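Local coordinates for protein yxeP (Bacillus subtilis, PDB 1YSJ), which probably hydrolyses N-acetylcysteine to cysteine and acetate at a site for two divalent metal ions, letting the bacterium use S-(2-succino)cysteine as a sulfur source, at residues Met37-His42 with Leu109-Lys114; Glu43-Ser48 with Ser113-Thr118; Arg95-Ala100 with Pro155-Ala160; Leu101-Gln106 with His374-Thr379. The protein carries 1 engineered substitution. All coordinates share one frame; numbering follows the deposited sequence.

Overall arrangement
All four contacts lie in the part of the fold built on the mixed eight-stranded sheet, and together they gather loops round the dinuclear nickel site. Along the chain 37-42 runs straight into 43-48, and 95-100 into 101-106; 109-114 and 113-118 overlap, 155-160 follows, and 374-379 comes last. Contacts 1 and 2, with centres about 9 Å apart, pin the loop between strand 91-97 and helix 124-139 to the end of helix 28-43. E105 of contact 4 joins that region by bonding H42 and S113. Contacts 3 and 4, with centres about 16 Å apart, share one nickel ion: E158 binds it from one loop and H374 from another, far along the chain.

Contact 1: residues Met37-His42 with Leu109-Lys114; sequences MRRDLH and LPFASK
Near its C-terminal end the helix 28-43 passes the loop 109-114 with R39 set against F111, their CA atoms 6.0 Å apart, and with H42 against S113. A type I beta turn from L109 to A112 carries F111, whose CG lies between its own backbone N and carbonyl carbon (chi1 54°). That rotation lays the ring against the helix, where R38, R39 and H42 all touch it. R39, extended from CG to NE, runs across one face of the ring: CG lies 3.8 Å from the F111 ring centroid in a CH-pi contact, and the guanidinium continues nearly parallel to the ring (planes 16° apart), with R39 NE 3.6 Å from F111 CE2. L109 CB covers the opposite face. R38 comes from another direction, its guanidinium turned steeply to the ring, and NH2 reaches to 3.3 Å from F111 CE1. Both arginines are ion-paired to E382, and R38 to D125 as well, so both guanidinium groups are held where they meet the phenyl ring. In this M20 peptidase the loop leads on to the nickel ligands C122 and H124, and the contact ties its outer part to an N-terminal helix. H42 offers its ring face to the edge of F111 in an offset edge-to-face pair, the centroids 5.3 Å apart. At the imidazole edge, in its plane, F111 O sits 3.3 Å from H42 CD2. D125 and E105 hold the two ring nitrogens of H42 and thereby its rotation. Farther along, S113 CA approaches H42 O at 3.6 Å in a CA-H...O contact.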
loop_
_atom_site.group_PDB
_atom_site.type_symbol
_atom_site.label_atom_id
_atom_site.label_comp_id
_atom_site.label_asym_id
_atom_site.label_seq_id
_atom_site.Cartn_x
_atom_site.Cartn_y
_atom_site.Cartn_z
HETATM N N MSE A 37 -32.090 -29.051 17.880
HETATM C CA MSE A 37 -31.044 -28.269 18.544
HETATM C C MSE A 37 -30.104 -27.618 17.533
HETATM O O MSE A 37 -29.777 -26.439 17.657
HETATM C CB MSE A 37 -30.256 -29.124 19.537
HETATM C CG MSE A 37 -31.028 -29.443 20.815
HETATM SE SE MSE A 37 -29.936 -30.357 22.151
HETATM C CE MSE A 37 -29.620 -32.034 21.213
ATOM N N ARG A 38 -29.681 -28.391 16.534
ATOM C CA ARG A 38 -28.858 -27.880 15.439
ATOM C C ARG A 38 -29.518 -26.678 14.764
ATOM O O ARG A 38 -28.866 -25.665 14.508
ATOM C CB ARG A 38 -28.592 -28.980 14.401
ATOM C CG ARG A 38 -27.659 -28.574 13.255
ATOM C CD ARG A 38 -28.420 -28.017 12.052
ATOM N NE ARG A 38 -27.528 -27.388 11.078
ATOM C CZ ARG A 38 -27.703 -27.421 9.757
ATOM N NH1 ARG A 38 -26.832 -26.821 8.957
ATOM N NH2 ARG A 38 -28.737 -28.064 9.231
ATOM N N ARG A 39 -30.810 -26.806 14.478
ATOM C CA ARG A 39 -31.544 -25.787 13.733
ATOM C C ARG A 39 -31.843 -24.542 14.553
ATOM O O ARG A 39 -31.850 -23.439 14.012
ATOM C CB ARG A 39 -32.824 -26.365 13.159
ATOM C CG ARG A 39 -32.576 -27.391 12.091
ATOM C CD ARG A 39 -33.880 -27.864 11.522
ATOM N NE ARG A 39 -33.671 -28.916 10.536
ATOM C CZ ARG A 39 -34.610 -29.353 9.707
ATOM N NH1 ARG A 39 -35.825 -28.819 9.740
ATOM N NH2 ARG A 39 -34.329 -30.321 8.842
ATOM N N ASP A 40 -32.083 -24.722 15.849
ATOM C CA ASP A 40 -32.261 -23.596 16.761
ATOM C C ASP A 40 -31.011 -22.718 16.811
ATOM O O ASP A 40 -31.111 -21.490 16.816
ATOM C CB ASP A 40 -32.628 -24.082 18.165
ATOM C CG ASP A 40 -32.805 -22.936 19.156
ATOM O OD1 ASP A 40 -33.217 -21.829 18.746
ATOM O OD2 ASP A 40 -32.533 -23.148 20.353
ATOM N N LEU A 41 -29.841 -23.354 16.846
ATOM C CA LEU A 41 -28.569 -22.642 16.830
ATOM C C LEU A 41 -28.279 -21.983 15.479
ATOM O O LEU A 41 -27.860 -20.827 15.429
ATOM C CB LEU A 41 -27.425 -23.577 17.224
ATOM C CG LEU A 41 -27.521 -24.287 18.582
ATOM C CD1 LEU A 41 -26.281 -25.121 18.792
ATOM C CD2 LEU A 41 -27.736 -23.320 19.758
ATOM N N HIS A 42 -28.511 -22.726 14.397
ATOM C CA HIS A 42 -28.311 -22.247 13.025
ATOM C C HIS A 42 -29.194 -21.035 12.725
ATOM O O HIS A 42 -28.781 -20.101 12.034
ATOM C CB HIS A 42 -28.612 -23.380 12.035
ATOM C CG HIS A 42 -28.288 -23.049 10.611
ATOM N ND1 HIS A 42 -27.055 -23.302 10.049
ATOM C CD2 HIS A 42 -29.041 -22.492 9.630
ATOM C CE1 HIS A 42 -27.056 -22.907 8.789
ATOM N NE2 HIS A 42 -28.250 -22.413 8.509
ATOM N N LEU A 109 -32.948 -21.806 3.383
ATOM C CA LEU A 109 -33.476 -22.902 4.194
ATOM C C LEU A 109 -34.548 -22.358 5.138
ATOM O O LEU A 109 -34.510 -21.178 5.490
ATOM C CB LEU A 109 -32.353 -23.558 5.004
ATOM C CG LEU A 109 -31.344 -24.447 4.270
ATOM C CD1 LEU A 109 -30.097 -24.661 5.127
ATOM C CD2 LEU A 109 -31.960 -25.782 3.856
ATOM N N PRO A 110 -35.503 -23.214 5.562
ATOM C CA PRO A 110 -36.582 -22.735 6.431
ATOM C C PRO A 110 -36.062 -22.283 7.796
ATOM O O PRO A 110 -36.704 -21.473 8.461
ATOM C CB PRO A 110 -37.482 -23.968 6.593
ATOM C CG PRO A 110 -37.095 -24.889 5.484
ATOM C CD PRO A 110 -35.636 -24.655 5.282
ATOM N N PHE A 111 -34.903 -22.809 8.187
ATOM C CA PHE A 111 -34.293 -22.527 9.482
ATOM C C PHE A 111 -33.027 -21.679 9.336
ATOM O O PHE A 111 -32.150 -21.699 10.205
ATOM C CB PHE A 111 -33.984 -23.838 10.215
ATOM C CG PHE A 111 -33.147 -24.802 9.415
ATOM C CD1 PHE A 111 -31.756 -24.767 9.490
ATOM C CD2 PHE A 111 -33.748 -25.748 8.588
ATOM C CE1 PHE A 111 -30.978 -25.654 8.749
ATOM C CE2 PHE A 111 -32.980 -26.639 7.846
ATOM C CZ PHE A 111 -31.591 -26.593 7.929
ATOM N N ALA A 112 -32.938 -20.934 8.235
ATOM C CA ALA A 112 -31.801 -20.054 7.979
ATOM C C ALA A 112 -31.714 -18.957 9.034
ATOM O O ALA A 112 -32.727 -18.575 9.628
ATOM C CB ALA A 112 -31.900 -19.447 6.589
ATOM N N SER A 113 -30.499 -18.459 9.263
ATOM C CA SER A 113 -30.267 -17.387 10.226
ATOM C C SER A 113 -31.339 -16.311 10.137
ATOM O O SER A 113 -31.632 -15.792 9.053
ATOM C CB SER A 113 -28.891 -16.760 10.010
ATOM O OG SER A 113 -28.750 -15.575 10.770
ATOM N N LYS A 114 -31.925 -15.998 11.288
ATOM C CA LYS A 114 -32.867 -14.891 11.409
ATOM C C LYS A 114 -32.120 -13.598 11.751
ATOM O O LYS A 114 -32.730 -12.535 11.883
ATOM C CB LYS A 114 -33.945 -15.215 12.449
ATOM C CG LYS A 114 -34.900 -16.310 11.995
ATOM C CD LYS A 114 -36.050 -16.528 12.973
ATOM C CE LYS A 114 -37.354 -16.857 12.234
ATOM N NZ LYS A 114 -37.316 -18.146 11.474
#

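Contact 2: residues Glu43-Ser48 with Ser113-Thr118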
loop_
_atom_site.group_PDB
_atom_site.type_symbol
_atom_site.label_atom_id
_atom_site.label_comp_id
_atom_site.label_asym_id
_atom_site.label_seq_id
_atom_site.Cartn_x
_atom_site.Cartn_y
_atom_site.Cartn_z
ATOM N N GLU A 43 -30.410 -21.070 13.260
ATOM C CA GLU A 43 -31.389 -20.005 13.107
ATOM C C GLU A 43 -31.031 -18.759 13.909
ATOM O O GLU A 43 -31.365 -17.645 13.508
ATOM C CB GLU A 43 -32.746 -20.523 13.566
ATOM C CG GLU A 43 -33.936 -19.775 13.035
ATOM C CD GLU A 43 -35.226 -20.521 13.297
ATOM O OE1 GLU A 43 -36.297 -19.880 13.234
ATOM O OE2 GLU A 43 -35.168 -21.746 13.567
ATOM N N HIS A 44 -30.371 -18.955 15.049
ATOM C CA HIS A 44 -29.973 -17.858 15.924
ATOM C C HIS A 44 -28.451 -17.858 16.153
ATOM O O HIS A 44 -27.982 -18.120 17.266
ATOM C CB HIS A 44 -30.729 -17.937 17.254
ATOM C CG HIS A 44 -32.218 -18.014 17.098
ATOM N ND1 HIS A 44 -32.975 -16.954 16.643
ATOM C CD2 HIS A 44 -33.086 -19.025 17.332
ATOM C CE1 HIS A 44 -34.247 -17.309 16.608
ATOM N NE2 HIS A 44 -34.341 -18.560 17.022
ATOM N N PRO A 45 -27.672 -17.558 15.096
ATOM C CA PRO A 45 -26.226 -17.631 15.230
ATOM C C PRO A 45 -25.645 -16.419 15.958
ATOM O O PRO A 45 -26.196 -15.321 15.874
ATOM C CB PRO A 45 -25.748 -17.665 13.776
ATOM C CG PRO A 45 -26.763 -16.919 13.036
ATOM C CD PRO A 45 -28.073 -17.136 13.738
ATOM N N GLU A 46 -24.537 -16.632 16.660
ATOM C CA GLU A 46 -23.859 -15.559 17.376
ATOM C C GLU A 46 -22.373 -15.530 17.026
ATOM O O GLU A 46 -21.775 -16.563 16.729
ATOM C CB GLU A 46 -24.075 -15.704 18.896
ATOM C CG GLU A 46 -25.527 -15.462 19.350
ATOM C CD GLU A 46 -25.785 -15.849 20.803
ATOM O OE1 GLU A 46 -25.583 -17.035 21.139
ATOM O OE2 GLU A 46 -26.206 -14.977 21.605
ATOM N N LEU A 47 -21.787 -14.338 17.060
ATOM C CA LEU A 47 -20.371 -14.147 16.721
ATOM C C LEU A 47 -19.438 -14.505 17.885
ATOM O O LEU A 47 -19.889 -14.631 19.017
ATOM C CB LEU A 47 -20.129 -12.711 16.231
ATOM C CG LEU A 47 -20.927 -12.296 14.984
ATOM C CD1 LEU A 47 -20.825 -10.810 14.693
ATOM C CD2 LEU A 47 -20.480 -13.094 13.774
ATOM N N SER A 48 -18.152 -14.687 17.581
ATOM C CA SER A 48 -17.100 -14.977 18.574
ATOM C C SER A 48 -17.189 -14.100 19.821
ATOM O O SER A 48 -17.243 -12.874 19.713
ATOM C CB SER A 48 -15.707 -14.807 17.945
ATOM O OG SER A 48 -15.461 -15.769 16.929
ATOM N N SER A 113 -30.499 -18.459 9.263
ATOM C CA SER A 113 -30.267 -17.387 10.226
ATOM C C SER A 113 -31.339 -16.311 10.137
ATOM O O SER A 113 -31.632 -15.792 9.053
ATOM C CB SER A 113 -28.891 -16.760 10.010
ATOM O OG SER A 113 -28.750 -15.575 10.770
ATOM N N LYS A 114 -31.925 -15.998 11.288
ATOM C CA LYS A 114 -32.867 -14.891 11.409
ATOM C C LYS A 114 -32.120 -13.598 11.751
ATOM O O LYS A 114 -32.730 -12.535 11.883
ATOM C CB LYS A 114 -33.945 -15.215 12.449
ATOM C CG LYS A 114 -34.900 -16.310 11.995
ATOM C CD LYS A 114 -36.050 -16.528 12.973
ATOM C CE LYS A 114 -37.354 -16.857 12.234
ATOM N NZ LYS A 114 -37.316 -18.146 11.474
ATOM N N VAL A 115 -30.799 -13.710 11.878
ATOM C CA VAL A 115 -29.916 -12.568 12.084
ATOM C C VAL A 115 -29.148 -12.267 10.790
ATOM O O VAL A 115 -28.187 -12.963 10.451
ATOM C CB VAL A 115 -28.908 -12.834 13.235
ATOM C CG1 VAL A 115 -28.092 -11.575 13.547
ATOM C CG2 VAL A 115 -29.629 -13.360 14.487
ATOM N N ASP A 116 -29.585 -11.234 10.070
ATOM C CA ASP A 116 -28.963 -10.829 8.807
ATOM C C ASP A 116 -27.492 -10.444 8.981
ATOM O O ASP A 116 -27.147 -9.638 9.847
ATOM C CB ASP A 116 -29.737 -9.666 8.174
ATOM C CG ASP A 116 -31.132 -10.069 7.683
ATOM O OD1 ASP A 116 -31.919 -9.154 7.360
ATOM O OD2 ASP A 116 -31.451 -11.281 7.613
ATOM N N GLY A 117 -26.631 -11.030 8.154
ATOM C CA GLY A 117 -25.204 -10.751 8.206
ATOM C C GLY A 117 -24.436 -11.688 9.123
ATOM O O GLY A 117 -23.214 -11.610 9.198
ATOM N N THR A 118 -25.157 -12.563 9.826
ATOM C CA THR A 118 -24.545 -13.596 10.657
ATOM C C THR A 118 -25.035 -14.977 10.218
ATOM O O THR A 118 -26.212 -15.155 9.893
ATOM C CB THR A 118 -24.812 -13.358 12.165
ATOM O OG1 THR A 118 -24.401 -12.032 12.514
ATOM C CG2 THR A 118 -24.028 -14.344 13.035
#
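Two bonds join E43 and K114: K114 N donates to E43 O over 2.8 Å in an almost straight line (176°), and K114 NZ forms a salt bridge to E43 OE1 at 2.7 Å. The ammonium meets OE1 on its anti side, 32° out of the carboxylate plane. E43 is the last residue of helix 28-43, and its carbonyl meets the loop that leads toward C122 and H124; that loop makes a type II beta turn from V115 to T118, with G117 at its third position. E43 O also receives a CA-H...O contact from S113 CA. The two charged side chains run alongside each other, E43 extended and K114 bent near its tip, with E43 CG 3.7 Å from K114 CG. Were an alanine to stand in place of E43, the K114 ammonium would probably lose its counter-charge and its chain be free to swing away. Inward from this pair, P45 rests on S113, P45 CG lying 3.3 Å from S113 OG. That hydroxyl, anti to its own backbone N (chi1 170°), lies within bonding distance of V115 O and T118 O, its one proton being able to serve only one at a time. V115 CG2 touches the proline ring at CD. Finally, T118 CG2 fills the angle between P45 and L47, with P45 CB and L47 CD2 each 3.8 Å from T118 CG2.

Contact 3: residues Arg95-Ala100 with Pro155-Ala160. With NI (nickel (II) ion), chain D.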
loop_
_atom_site.group_PDB
_atom_site.type_symbol
_atom_site.label_atom_id
_atom_site.label_comp_id
_atom_site.label_asym_id
_atom_site.label_seq_id
_atom_site.Cartn_x
_atom_site.Cartn_y
_atom_site.Cartn_z
ATOM N N ARG A 95 -14.456 -31.811 22.592
ATOM C CA ARG A 95 -14.594 -30.397 22.307
ATOM C C ARG A 95 -15.495 -30.118 21.107
ATOM O O ARG A 95 -15.384 -30.773 20.069
ATOM C CB ARG A 95 -13.203 -29.782 22.117
ATOM C CG ARG A 95 -13.168 -28.294 21.787
ATOM C CD ARG A 95 -13.303 -28.055 20.286
ATOM N NE ARG A 95 -12.622 -26.832 19.887
ATOM C CZ ARG A 95 -12.267 -26.543 18.641
ATOM N NH1 ARG A 95 -12.538 -27.385 17.650
ATOM N NH2 ARG A 95 -11.634 -25.406 18.390
ATOM N N ALA A 96 -16.381 -29.138 21.273
ATOM C CA ALA A 96 -17.138 -28.543 20.167
ATOM C C ALA A 96 -16.988 -27.019 20.189
ATOM O O ALA A 96 -16.868 -26.419 21.256
ATOM C CB ALA A 96 -18.612 -28.931 20.254
ATOM N N ASP A 97 -16.988 -26.403 19.012
ATOM C CA ASP A 97 -16.954 -24.937 18.890
ATOM C C ASP A 97 -18.353 -24.374 18.657
ATOM O O ASP A 97 -19.159 -24.987 17.963
ATOM C CB ASP A 97 -15.987 -24.490 17.785
ATOM C CG ASP A 97 -15.951 -25.446 16.596
ATOM O OD1 ASP A 97 -16.887 -26.260 16.422
ATOM O OD2 ASP A 97 -14.969 -25.379 15.830
ATOM N N ILE A 98 -18.646 -23.213 19.242
ATOM C CA ILE A 98 -20.032 -22.710 19.269
ATOM C C ILE A 98 -20.309 -21.389 18.518
ATOM O O ILE A 98 -21.456 -20.946 18.461
ATOM C CB ILE A 98 -20.584 -22.616 20.731
ATOM C CG1 ILE A 98 -19.878 -21.507 21.533
ATOM C CG2 ILE A 98 -20.469 -23.965 21.434
ATOM C CD1 ILE A 98 -20.540 -21.183 22.876
ATOM N N ASP A 99 -19.270 -20.769 17.955
ATOM C CA ASP A 99 -19.402 -19.446 17.319
ATOM C C ASP A 99 -19.699 -19.480 15.810
ATOM O O ASP A 99 -19.289 -20.399 15.106
ATOM C CB ASP A 99 -18.165 -18.577 17.604
ATOM C CG ASP A 99 -16.871 -19.167 17.039
ATOM O OD1 ASP A 99 -16.748 -20.409 16.914
ATOM O OD2 ASP A 99 -15.959 -18.369 16.736
ATOM N N ALA A 100 -20.414 -18.461 15.334
ATOM C CA ALA A 100 -20.754 -18.312 13.918
ATOM C C ALA A 100 -19.897 -17.233 13.233
ATOM O O ALA A 100 -18.878 -16.799 13.782
ATOM C CB ALA A 100 -22.225 -18.002 13.770
ATOM N N PRO A 155 -16.073 -21.047 22.945
ATOM C CA PRO A 155 -16.382 -19.854 22.158
ATOM C C PRO A 155 -15.208 -19.484 21.260
ATOM O O PRO A 155 -14.107 -19.989 21.458
ATOM C CB PRO A 155 -16.559 -18.777 23.231
ATOM C CG PRO A 155 -15.637 -19.202 24.331
ATOM C CD PRO A 155 -15.633 -20.711 24.316
ATOM N N ALA A 156 -15.458 -18.630 20.267
ATOM C CA ALA A 156 -14.394 -17.902 19.565
ATOM C C ALA A 156 -13.324 -18.755 18.855
ATOM O O ALA A 156 -12.127 -18.435 18.913
ATOM C CB ALA A 156 -13.732 -16.892 20.521
ATOM N N GLU A 157 -13.746 -19.831 18.193
ATOM C CA GLU A 157 -12.824 -20.609 17.361
ATOM C C GLU A 157 -12.419 -19.799 16.131
ATOM O O GLU A 157 -11.256 -19.810 15.717
ATOM C CB GLU A 157 -13.452 -21.939 16.938
ATOM C CG GLU A 157 -12.503 -22.911 16.221
ATOM C CD GLU A 157 -12.279 -22.581 14.743
ATOM O OE1 GLU A 157 -13.220 -22.104 14.068
ATOM O OE2 GLU A 157 -11.152 -22.809 14.252
ATOM N N GLU A 158 -13.384 -19.081 15.561
ATOM C CA GLU A 158 -13.171 -18.369 14.305
ATOM C C GLU A 158 -12.124 -17.261 14.396
ATOM O O GLU A 158 -11.542 -16.877 13.385
ATOM C CB GLU A 158 -14.494 -17.837 13.743
ATOM C CG GLU A 158 -15.524 -18.928 13.420
ATOM C CD GLU A 158 -15.132 -19.806 12.233
ATOM O OE1 GLU A 158 -14.100 -19.555 11.569
ATOM O OE2 GLU A 158 -15.872 -20.767 11.950
ATOM N N ILE A 159 -11.880 -16.755 15.602
ATOM C CA ILE A 159 -10.846 -15.733 15.793
ATOM C C ILE A 159 -9.646 -16.284 16.560
ATOM O O ILE A 159 -8.765 -15.530 16.980
ATOM C CB ILE A 159 -11.405 -14.447 16.451
ATOM C CG1 ILE A 159 -12.079 -14.768 17.794
ATOM C CG2 ILE A 159 -12.356 -13.737 15.484
ATOM C CD1 ILE A 159 -12.270 -13.567 18.699
ATOM N N ALA A 160 -9.629 -17.608 16.723
ATOM C CA ALA A 160 -8.528 -18.346 17.356
ATOM C C ALA A 160 -8.214 -17.865 18.772
ATOM O O ALA A 160 -7.045 -17.818 19.180
ATOM C CB ALA A 160 -7.269 -18.313 16.468
HETATM NI NI NI D . -14.431 -21.503 10.185
HETATM O O HOH W 1 -18.514 -20.508 12.545
HETATM O O HOH W 2 -13.485 -23.287 11.618
HETATM O O HOH W 3 -12.389 -22.291 9.357
#
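With CG between its backbone N and carbonyl carbon (chi1 62°), D99 brings its carboxylate to the N-H groups of E157 and E158, where the turn 157-160 begins, while E158, bent at chi2 (-69°), folds its own carboxylate back to the metal. D99 OD2 accepts E158 N at 2.9 Å through its syn lone pair, and OD1 takes a weak bond from E157 N. S48 OG and H124 ND1 also bond D99, which makes it a second-shell residue that positions two nickel ligands, E158 and H124. E158 chelates one nickel ion, OE1 and OE2 each 2.4 Å from it; a water donates both to D99 O and to E158 OE2, further steadying the group. E157 OE1 accepts a bond of 2.7 Å from a nickel-bound water. E157 CG packs against R95 NH2 at 3.4 Å; the R95 end is held by E349 and D350. With an alanine at D99, the E158 N-H would probably be left without its acceptor and the H124 ring freer to turn. The contact spans the C-terminal end of strand 91-97 and the loop after the adjacent parallel strand 148-154, with helix 124-139 against D97 and E158 and helix 52-64 packed on I98.

Contact 4: residues Leu101-Gln106 with His374-Thr379; sequences LPIQEQ and HHPAFT. With NI (nickel (II) ion), chain D.
One nickel of the dinuclear site is bound by H374, and L101 packs directly over that ligand's ring. The metal-nitrogen distance, H374 NE2 to nickel, is 2.3 Å; E158, C122 and two waters complete the shell, and C122 also binds the second nickel. L101 CG lies beside the backbone N (chi1 -76°), which brings CD1 over the centre of the imidazole, 3.4 Å from the H374 ring centroid and 9° off the ring normal. This CH-pi contact is made by one methyl, while L101 CD2 reaches H374 CE1 near the rim, so the leucine backs the ring and probably limits its tilt. Beyond L101 the chain makes an inverse gamma turn centred on P102, and I103 returns toward 374-379: I103 CD1 meets H374 O at 3.3 Å and I103 CG2 touches P376 CG at 4.1 Å, the side chains of I103 and P376 crossing at about a right angle. P376 stands in a type I beta turn from H375 to F378. Its carbonyl accepts Q106 N, P376 O to Q106 N being 2.9 Å, with the donor well above the carbonyl plane rather than on a lone pair. The Q106 side chain, extended, runs alongside the proline, and Q106 OE1 comes to 3.4 Å from P376 CB. The E105 carboxylate bonds T107 and S113. The H374 backbone also bonds A121, next to C122. A histidine arriving from late in the chain to complete a two-metal centre, beside ligands from earlier loops, is characteristic of M20 metallopeptidases.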
loop_
_atom_site.group_PDB
_atom_site.type_symbol
_atom_site.label_atom_id
_atom_site.label_comp_id
_atom_site.label_asym_id
_atom_site.label_seq_id
_atom_site.Cartn_x
_atom_site.Cartn_y
_atom_site.Cartn_z
ATOM N N LEU A 101 -20.323 -16.794 12.048
ATOM C CA LEU A 101 -19.519 -15.896 11.211
ATOM C C LEU A 101 -20.269 -14.667 10.696
ATOM O O LEU A 101 -21.479 -14.731 10.482
ATOM C CB LEU A 101 -18.928 -16.668 10.030
ATOM C CG LEU A 101 -17.734 -17.568 10.355
ATOM C CD1 LEU A 101 -17.622 -18.674 9.319
ATOM C CD2 LEU A 101 -16.428 -16.769 10.467
ATOM N N PRO A 102 -19.545 -13.543 10.490
ATOM C CA PRO A 102 -20.147 -12.316 9.952
ATOM C C PRO A 102 -20.406 -12.409 8.445
ATOM O O PRO A 102 -19.869 -11.616 7.662
ATOM C CB PRO A 102 -19.090 -11.250 10.256
ATOM C CG PRO A 102 -17.794 -12.000 10.205
ATOM C CD PRO A 102 -18.105 -13.364 10.777
ATOM N N ILE A 103 -21.229 -13.375 8.048
ATOM C CA ILE A 103 -21.570 -13.571 6.647
ATOM C C ILE A 103 -23.090 -13.677 6.516
ATOM O O ILE A 103 -23.744 -14.287 7.361
ATOM C CB ILE A 103 -20.903 -14.851 6.071
ATOM C CG1 ILE A 103 -19.409 -14.900 6.409
ATOM C CG2 ILE A 103 -21.115 -14.935 4.558
ATOM C CD1 ILE A 103 -18.791 -16.282 6.310
ATOM N N GLN A 104 -23.642 -13.072 5.466
ATOM C CA GLN A 104 -25.069 -13.172 5.168
ATOM C C GLN A 104 -25.388 -14.540 4.564
ATOM O O GLN A 104 -24.799 -14.935 3.552
ATOM C CB GLN A 104 -25.501 -12.045 4.214
ATOM C CG GLN A 104 -26.936 -12.143 3.694
ATOM C CD GLN A 104 -27.985 -11.888 4.770
ATOM O OE1 GLN A 104 -27.912 -10.898 5.501
ATOM N NE2 GLN A 104 -28.974 -12.774 4.858
ATOM N N GLU A 105 -26.323 -15.253 5.187
ATOM C CA GLU A 105 -26.735 -16.574 4.711
ATOM C C GLU A 105 -27.489 -16.506 3.384
ATOM O O GLU A 105 -28.379 -15.668 3.215
ATOM C CB GLU A 105 -27.575 -17.286 5.774
ATOM C CG GLU A 105 -28.008 -18.688 5.383
ATOM C CD GLU A 105 -28.239 -19.587 6.574
ATOM O OE1 GLU A 105 -28.235 -19.084 7.717
ATOM O OE2 GLU A 105 -28.418 -20.805 6.364
ATOM N N GLN A 106 -27.121 -17.393 2.456
ATOM C CA GLN A 106 -27.752 -17.468 1.134
ATOM C C GLN A 106 -28.283 -18.870 0.793
ATOM O O GLN A 106 -28.295 -19.267 -0.371
ATOM C CB GLN A 106 -26.774 -17.002 0.047
ATOM C CG GLN A 106 -26.449 -15.512 0.062
ATOM C CD GLN A 106 -25.646 -15.078 -1.163
ATOM O OE1 GLN A 106 -24.437 -14.849 -1.080
ATOM N NE2 GLN A 106 -26.316 -14.976 -2.305
ATOM N N HIS A 374 -17.359 -21.558 5.111
ATOM C CA HIS A 374 -17.462 -20.091 5.017
ATOM C C HIS A 374 -18.259 -19.560 3.821
ATOM O O HIS A 374 -18.478 -18.355 3.703
ATOM C CB HIS A 374 -16.079 -19.424 5.093
ATOM C CG HIS A 374 -15.434 -19.524 6.440
ATOM N ND1 HIS A 374 -14.735 -18.481 7.010
ATOM C CD2 HIS A 374 -15.394 -20.538 7.337
ATOM C CE1 HIS A 374 -14.282 -18.852 8.194
ATOM N NE2 HIS A 374 -14.667 -20.096 8.417
ATOM N N HIS A 375 -18.700 -20.455 2.945
ATOM C CA HIS A 375 -19.527 -20.060 1.817
ATOM C C HIS A 375 -20.926 -19.683 2.319
ATOM O O HIS A 375 -21.451 -20.341 3.209
ATOM C CB HIS A 375 -19.608 -21.197 0.796
ATOM C CG HIS A 375 -20.103 -20.767 -0.548
ATOM N ND1 HIS A 375 -19.255 -20.491 -1.600
ATOM C CD2 HIS A 375 -21.358 -20.561 -1.012
ATOM C CE1 HIS A 375 -19.967 -20.132 -2.653
ATOM N NE2 HIS A 375 -21.246 -20.168 -2.323
ATOM N N PRO A 376 -21.519 -18.604 1.769
ATOM C CA PRO A 376 -22.907 -18.218 2.082
ATOM C C PRO A 376 -23.951 -19.333 1.894
ATOM O O PRO A 376 -24.975 -19.334 2.581
ATOM C CB PRO A 376 -23.182 -17.072 1.103
ATOM C CG PRO A 376 -21.845 -16.495 0.812
ATOM C CD PRO A 376 -20.884 -17.652 0.837
ATOM N N ALA A 377 -23.692 -20.259 0.971
ATOM C CA ALA A 377 -24.623 -21.353 0.672
ATOM C C ALA A 377 -24.205 -22.678 1.319
ATOM O O ALA A 377 -24.750 -23.735 0.987
ATOM C CB ALA A 377 -24.790 -21.518 -0.839
ATOM N N PHE A 378 -23.243 -22.605 2.240
ATOM C CA PHE A 378 -22.737 -23.770 2.972
ATOM C C PHE A 378 -23.867 -24.614 3.577
ATOM O O PHE A 378 -24.788 -24.076 4.201
ATOM C CB PHE A 378 -21.762 -23.308 4.063
ATOM C CG PHE A 378 -21.379 -24.378 5.046
ATOM C CD1 PHE A 378 -20.261 -25.175 4.824
ATOM C CD2 PHE A 378 -22.126 -24.573 6.209
ATOM C CE1 PHE A 378 -19.892 -26.164 5.741
ATOM C CE2 PHE A 378 -21.767 -25.560 7.132
ATOM C CZ PHE A 378 -20.645 -26.358 6.894
ATOM N N THR A 379 -23.778 -25.929 3.381
ATOM C CA THR A 379 -24.781 -26.885 3.866
ATOM C C THR A 379 -24.134 -28.111 4.510
ATOM O O THR A 379 -22.928 -28.339 4.379
ATOM C CB THR A 379 -25.683 -27.406 2.721
ATOM O OG1 THR A 379 -24.862 -27.911 1.659
ATOM C CG2 THR A 379 -26.609 -26.309 2.187
HETATM NI NI NI D . -14.431 -21.503 10.185
HETATM O O HOH W 2 -13.485 -23.287 11.618
HETATM O O HOH W 3 -12.389 -22.291 9.357
#